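Local coordinates for amino acid ABC superfamily ATP binding cassette transporter, binding protein (Streptococcus pneumoniae, PDB 4H5G), which binds L-arginine and probably, as a putative membrane-anchored lipoprotein, delivers amino acids to an ABC transporter for uptake, at residues A[116-119]-A[120-123]; A[148-152]-A[153-157]. All coordinates share one frame; numbering follows the deposited sequence.

Interaction 1. Residues A[116-119]-A[120-123]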
ATOM      1  N   LYS A 116       8.322  -8.271  22.444  1.00 35.03           N
ATOM      2  CA  LYS A 116       6.997  -8.718  22.855  1.00 42.14           C
ATOM      3  C   LYS A 116       6.059  -7.605  23.269  1.00 37.45           C
ATOM      4  O   LYS A 116       4.848  -7.796  23.276  1.00 36.49           O
ATOM      5  CB  LYS A 116       7.102  -9.747  23.975  1.00 45.30           C
ATOM      6  CG  LYS A 116       7.439 -11.115  23.455  1.00 53.19           C
ATOM      7  CD  LYS A 116       6.886 -12.195  24.347  1.00 51.01           C
ATOM      8  CE  LYS A 116       8.004 -13.090  24.779  1.00 52.02           C
ATOM      9  NZ  LYS A 116       9.135 -12.229  25.171  1.00 52.15           N
ATOM     10  N   ASP A 117       6.607  -6.448  23.627  1.00 33.85           N
ATOM     11  CA  ASP A 117       5.762  -5.331  24.047  1.00 29.36           C
ATOM     12  C   ASP A 117       6.230  -4.026  23.434  1.00 31.62           C
ATOM     13  O   ASP A 117       7.253  -3.988  22.754  1.00 28.81           O
ATOM     14  CB  ASP A 117       5.692  -5.237  25.577  1.00 26.14           C
ATOM     15  CG  ASP A 117       7.012  -4.793  26.215  1.00 33.51           C
ATOM     16  OD1 ASP A 117       8.075  -4.813  25.550  1.00 31.16           O
ATOM     17  OD2 ASP A 117       6.979  -4.432  27.406  1.00 34.27           O
ATOM     18  N   LEU A 118       5.473  -2.962  23.660  1.00 29.08           N
ATOM     19  CA  LEU A 118       5.849  -1.662  23.123  1.00 31.15           C
ATOM     20  C   LEU A 118       7.080  -1.083  23.813  1.00 28.83           C
ATOM     21  O   LEU A 118       7.866  -0.365  23.190  1.00 31.80           O
ATOM     22  CB  LEU A 118       4.681  -0.686  23.223  1.00 39.74           C
ATOM     23  CG  LEU A 118       3.450  -1.087  22.416  1.00 43.58           C
ATOM     24  CD1 LEU A 118       2.481   0.080  22.330  1.00 49.89           C
ATOM     25  CD2 LEU A 118       3.864  -1.556  21.038  1.00 44.08           C
ATOM     26  N   THR A 119       7.255  -1.389  25.096  1.00 24.41           N
ATOM     27  CA  THR A 119       8.409  -0.879  25.832  1.00 25.13           C
ATOM     28  C   THR A 119       9.702  -1.380  25.190  1.00 30.53           C
ATOM     29  O   THR A 119      10.666  -0.634  25.046  1.00 31.47           O
ATOM     30  CB  THR A 119       8.354  -1.250  27.339  1.00 29.30           C
ATOM     31  OG1 THR A 119       7.203  -0.632  27.930  1.00 31.48           O
ATOM     32  CG2 THR A 119       9.606  -0.779  28.073  1.00 32.43           C
ATOM     33  N   SER A 120       9.712  -2.636  24.766  1.00 25.27           N
ATOM     34  CA  SER A 120      10.896  -3.186  24.104  1.00 28.03           C
ATOM     35  C   SER A 120      11.173  -2.502  22.753  1.00 26.11           C
ATOM     36  O   SER A 120      12.329  -2.284  22.402  1.00 31.98           O
ATOM     37  CB  SER A 120      10.777  -4.703  23.935  1.00 26.66           C
ATOM     38  OG  SER A 120       9.740  -5.041  23.045  1.00 31.42           O
ATOM     39  N   LEU A 121      10.122  -2.166  22.008  1.00 28.19           N
ATOM     40  CA  LEU A 121      10.270  -1.502  20.701  1.00 28.68           C
ATOM     41  C   LEU A 121      10.720  -0.070  20.884  1.00 38.69           C
ATOM     42  O   LEU A 121      11.434   0.490  20.052  1.00 37.83           O
ATOM     43  CB  LEU A 121       8.953  -1.504  19.935  1.00 32.37           C
ATOM     44  CG  LEU A 121       8.474  -2.818  19.347  1.00 36.50           C
ATOM     45  CD1 LEU A 121       7.074  -2.661  18.788  1.00 43.52           C
ATOM     46  CD2 LEU A 121       9.439  -3.295  18.267  1.00 41.10           C
ATOM     47  N   GLU A 122      10.269   0.517  21.984  1.00 33.27           N
ATOM     48  CA  GLU A 122      10.584   1.886  22.346  1.00 35.07           C
ATOM     49  C   GLU A 122      12.088   2.118  22.429  1.00 37.75           C
ATOM     50  O   GLU A 122      12.566   3.225  22.192  1.00 42.90           O
ATOM     51  CB  GLU A 122       9.942   2.189  23.694  1.00 46.03           C
ATOM     52  CG  GLU A 122       9.594   3.620  23.939  1.00 50.50           C
ATOM     53  CD  GLU A 122       9.057   3.810  25.343  1.00 54.53           C
ATOM     54  OE1 GLU A 122       9.660   3.249  26.288  1.00 42.17           O
ATOM     55  OE2 GLU A 122       8.025   4.494  25.497  1.00 54.06           O
ATOM     56  N   SER A 123      12.837   1.073  22.753  1.00 34.15           N
ATOM     57  CA  SER A 123      14.294   1.192  22.820  1.00 39.55           C
ATOM     58  C   SER A 123      14.987   0.664  21.563  1.00 42.37           C
ATOM     59  O   SER A 123      16.207   0.546  21.528  1.00 40.66           O
ATOM     60  CB  SER A 123      14.847   0.503  24.077  1.00 53.08           C
ATOM     61  OG  SER A 123      14.082  -0.632  24.431  1.00 59.28           O
TER
HETATM   62  O   HOH W   1       7.212   2.229  28.126  1.00 50.91           O
HETATM   63  O   HOH W   2      11.691   1.806  26.606  1.00 54.48           O

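Interaction 2. Residues A[148-152]-A[153-157]. With SO4 (sulfate ion), chain C.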
ATOM      1  N   THR A 148      13.555   6.074  12.048  1.00 24.11           N
ATOM      2  CA  THR A 148      14.155   6.465  10.774  1.00 26.80           C
ATOM      3  C   THR A 148      13.057   6.411   9.718  1.00 25.83           C
ATOM      4  O   THR A 148      12.496   5.352   9.464  1.00 23.18           O
ATOM      5  CB  THR A 148      15.288   5.502  10.368  1.00 29.33           C
ATOM      6  OG1 THR A 148      16.328   5.539  11.360  1.00 26.26           O
ATOM      7  CG2 THR A 148      15.871   5.893   9.008  1.00 31.62           C
ATOM      8  N   SER A 149      12.742   7.548   9.102  1.00 20.06           N
ATOM      9  CA  SER A 149      11.723   7.554   8.052  1.00 21.10           C
ATOM     10  C   SER A 149      12.422   7.415   6.710  1.00 22.97           C
ATOM     11  O   SER A 149      13.351   8.165   6.414  1.00 28.47           O
ATOM     12  CB  SER A 149      10.902   8.848   8.091  1.00 27.73           C
ATOM     13  OG  SER A 149      10.146   8.950   9.278  1.00 26.29           O
ATOM     14  N   LEU A 150      11.986   6.458   5.902  1.00 20.61           N
ATOM     15  CA  LEU A 150      12.627   6.203   4.616  1.00 21.62           C
ATOM     16  C   LEU A 150      11.620   6.324   3.494  1.00 20.40           C
ATOM     17  O   LEU A 150      10.463   5.969   3.654  1.00 20.08           O
ATOM     18  CB  LEU A 150      13.250   4.808   4.627  1.00 22.81           C
ATOM     19  CG  LEU A 150      14.382   4.742   5.659  1.00 24.03           C
ATOM     20  CD1 LEU A 150      14.687   3.305   6.031  1.00 27.58           C
ATOM     21  CD2 LEU A 150      15.623   5.431   5.123  1.00 27.95           C
ATOM     22  N   THR A 151      12.059   6.820   2.346  1.00 21.90           N
ATOM     23  CA  THR A 151      11.136   7.008   1.226  1.00 20.24           C
ATOM     24  C   THR A 151      10.606   5.689   0.656  1.00 25.63           C
ATOM     25  O   THR A 151       9.416   5.554   0.403  1.00 20.19           O
ATOM     26  CB  THR A 151      11.824   7.801   0.101  1.00 26.27           C
ATOM     27  OG1 THR A 151      12.247   9.075   0.607  1.00 23.66           O
ATOM     28  CG2 THR A 151      10.877   8.023  -1.050  1.00 27.09           C
ATOM     29  N   ASN A 152      11.499   4.721   0.458  1.00 21.57           N
ATOM     30  CA  ASN A 152      11.203   3.445  -0.217  0.50 21.18           C
ATOM     31  C   ASN A 152      11.147   2.297   0.792  1.00 21.41           C
ATOM     32  O   ASN A 152      12.062   2.158   1.605  1.00 20.52           O
ATOM     33  CB  ASN A 152      12.315   3.159  -1.245  0.50 22.51           C
ATOM     34  CG  ASN A 152      12.015   1.967  -2.158  0.50 30.91           C
ATOM     35  OD1 ASN A 152      12.203   0.797  -1.788  0.50 25.18           O
ATOM     36  ND2 ASN A 152      11.590   2.267  -3.374  0.50 34.84           N
ATOM     37  N   MET A 153      10.103   1.470   0.741  1.00 19.75           N
ATOM     38  CA  MET A 153       9.976   0.354   1.691  1.00 21.26           C
ATOM     39  C   MET A 153      11.083  -0.683   1.536  1.00 23.92           C
ATOM     40  O   MET A 153      11.524  -1.271   2.524  1.00 22.52           O
ATOM     41  CB  MET A 153       8.596  -0.318   1.599  1.00 19.40           C
ATOM     42  CG  MET A 153       8.427  -1.491   2.584  1.00 22.88           C
ATOM     43  SD  MET A 153       8.737  -1.018   4.307  1.00 24.40           S
ATOM     44  CE  MET A 153       7.315   0.019   4.607  1.00 18.65           C
ATOM     45  N   GLY A 154      11.533  -0.911   0.303  1.00 20.39           N
ATOM     46  CA  GLY A 154      12.632  -1.845   0.063  1.00 26.01           C
ATOM     47  C   GLY A 154      13.896  -1.425   0.787  1.00 26.94           C
ATOM     48  O   GLY A 154      14.648  -2.267   1.294  1.00 26.59           O
ATOM     49  N   GLU A 155      14.136  -0.115   0.843  1.00 20.94           N
ATOM     50  CA  GLU A 155      15.311   0.402   1.549  1.00 25.41           C
ATOM     51  C   GLU A 155      15.174   0.200   3.057  1.00 23.96           C
ATOM     52  O   GLU A 155      16.155  -0.127   3.735  1.00 20.07           O
ATOM     53  CB  GLU A 155      15.564   1.879   1.204  1.00 23.39           C
ATOM     54  CG  GLU A 155      16.660   2.555   2.037  1.00 28.76           C
ATOM     55  CD  GLU A 155      18.049   1.950   1.845  1.00 42.06           C
ATOM     56  OE1 GLU A 155      18.288   1.280   0.818  1.00 43.11           O
ATOM     57  OE2 GLU A 155      18.916   2.155   2.727  1.00 42.44           O
ATOM     58  N   ALA A 156      13.963   0.368   3.580  1.00 19.25           N
ATOM     59  CA  ALA A 156      13.729   0.109   5.006  1.00 20.91           C
ATOM     60  C   ALA A 156      14.080  -1.329   5.335  1.00 24.51           C
ATOM     61  O   ALA A 156      14.754  -1.610   6.332  1.00 19.90           O
ATOM     62  CB  ALA A 156      12.284   0.416   5.390  1.00 19.94           C
ATOM     63  N   VAL A 157      13.634  -2.249   4.491  1.00 21.67           N
ATOM     64  CA  VAL A 157      13.901  -3.664   4.744  1.00 23.82           C
ATOM     65  C   VAL A 157      15.381  -4.000   4.546  1.00 25.00           C
ATOM     66  O   VAL A 157      15.940  -4.821   5.276  1.00 23.09           O
ATOM     67  CB  VAL A 157      12.977  -4.576   3.910  1.00 25.98           C
ATOM     68  CG1 VAL A 157      13.348  -6.059   4.111  1.00 24.75           C
ATOM     69  CG2 VAL A 157      11.532  -4.340   4.301  1.00 23.65           C
TER
HETATM   70  S   SO4 C 301      15.600   8.702   1.839  1.00 67.79           S
HETATM   71  O1  SO4 C 301      14.765   7.592   2.275  1.00 40.15           O
HETATM   72  O2  SO4 C 301      15.927   9.547   2.988  1.00 73.29           O
HETATM   73  O3  SO4 C 301      16.826   8.159   1.254  1.00 72.56           O
HETATM   74  O4  SO4 C 301      14.885   9.504   0.842  1.00 66.15           O

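Interaction 1. Residues A[116-119]-A[120-123]
Residues 118-122 form a short helix, held by a 2.8 Å backbone bond from Glu-122 N to Leu-118 O. A longer, weak bond joins Leu-121 N to Asp-117 O. Asp-117 is the N-cap of this helix. Its carboxylate oxygen OD1 accepts from Ser-120 N at 2.8 Å, and the N-H comes from above the carboxylate plane, 45° out of it. CG of Asp-117 sits between its own backbone N and carbonyl carbon (chi1 70°), which brings OD1 round to the first turn. The bond satisfies an amide of that turn, and the negative charge probably interacts favourably with the helix dipole.

The hydroxyl of Ser-120 lies close to two oxygens of the same aspartate. Its OG is 2.7 Å from Asp-117 O and 3.0 Å from Asp-117 OD1, so its single proton has two acceptors to choose from.

On another side the helix is apolar. Leu-118 CD2 meets Leu-121 CD1 at 4.1 Å, with the two side chains crossing at a slant. Both leucines also touch Val-190, which ties the helix to the loop there.

Thr-119 and Glu-122 are joined through water. One water donates to Glu-122 OE1 and to Thr-119 O, the latter at 3.1 Å. The other carboxylate oxygen, OE2, makes a long, weak ion pair with Lys-144. A second water also donates to Glu-122 OE1, and it hydrogen-bonds to the hydroxyl of Thr-119, with OG1 2.9 Å from the water oxygen.

Interaction 2. Residues A[148-152]-A[153-157]
Asn-152 caps helix 153-162 through Gly-154 N and Glu-155 N, at the turn where strand 146-150 passes into that helix in a type II periplasmic binding protein fold. The side chain has two conformers, and the side-chain bonds told here hold for one of them. In it OD1 accepts two weak bonds, from Gly-154 N at 2.8 Å and from Glu-155 N at 3.4 Å. CG stands anti to the backbone N (chi1 -171°), and from there the amide oxygen reaches forward to the first turn. ND2 has a weak bond to a bound di(hydroxyethyl)ether. The carbonyl O of Asn-152 takes a better-aligned bond from Ala-156 N at 3.3 Å and a weak one from Glu-155 N. Met-153 N donates to Asp-21. Gly-154 O accepts from a di(hydroxyethyl)ether.

Thr-151 grips a sulfate, probably from the crystallisation liquor. Its N donates to O1 almost straight, at 173°, and its OG1 hydrogen-bonds to O4 at 2.7 Å. Thr-151 O accepts from Gln-129 NE2.

The side chain of Met-153 comes within about 5 Å of the bound arginine, so the turn lies beside the ligand site. Leu-150, the last residue of the strand, packs on the helix. Its CD1 lies 3.8 Å from Ala-156 CB and presses tightly on Ala-156 CA, at 3.5 Å.

Interaction 1 comes first along the chain, and interaction 2 opens only after it has closed. They neither nest nor cross. Each is a helix start closed by a local cap. The chain leaves strand 103-108, makes the short helix of interaction 1 and enters strand 125-129. After helix 133-141 it runs through strand 146-150, the neighbour of 125-129 in the same mixed sheet, and turns into helix 153-162 at interaction 2. That helix packs on strand 167-171. Interaction 1 lies at the surface, while interaction 2 is partly buried. Their centres are about 20 Å apart, and they do not touch.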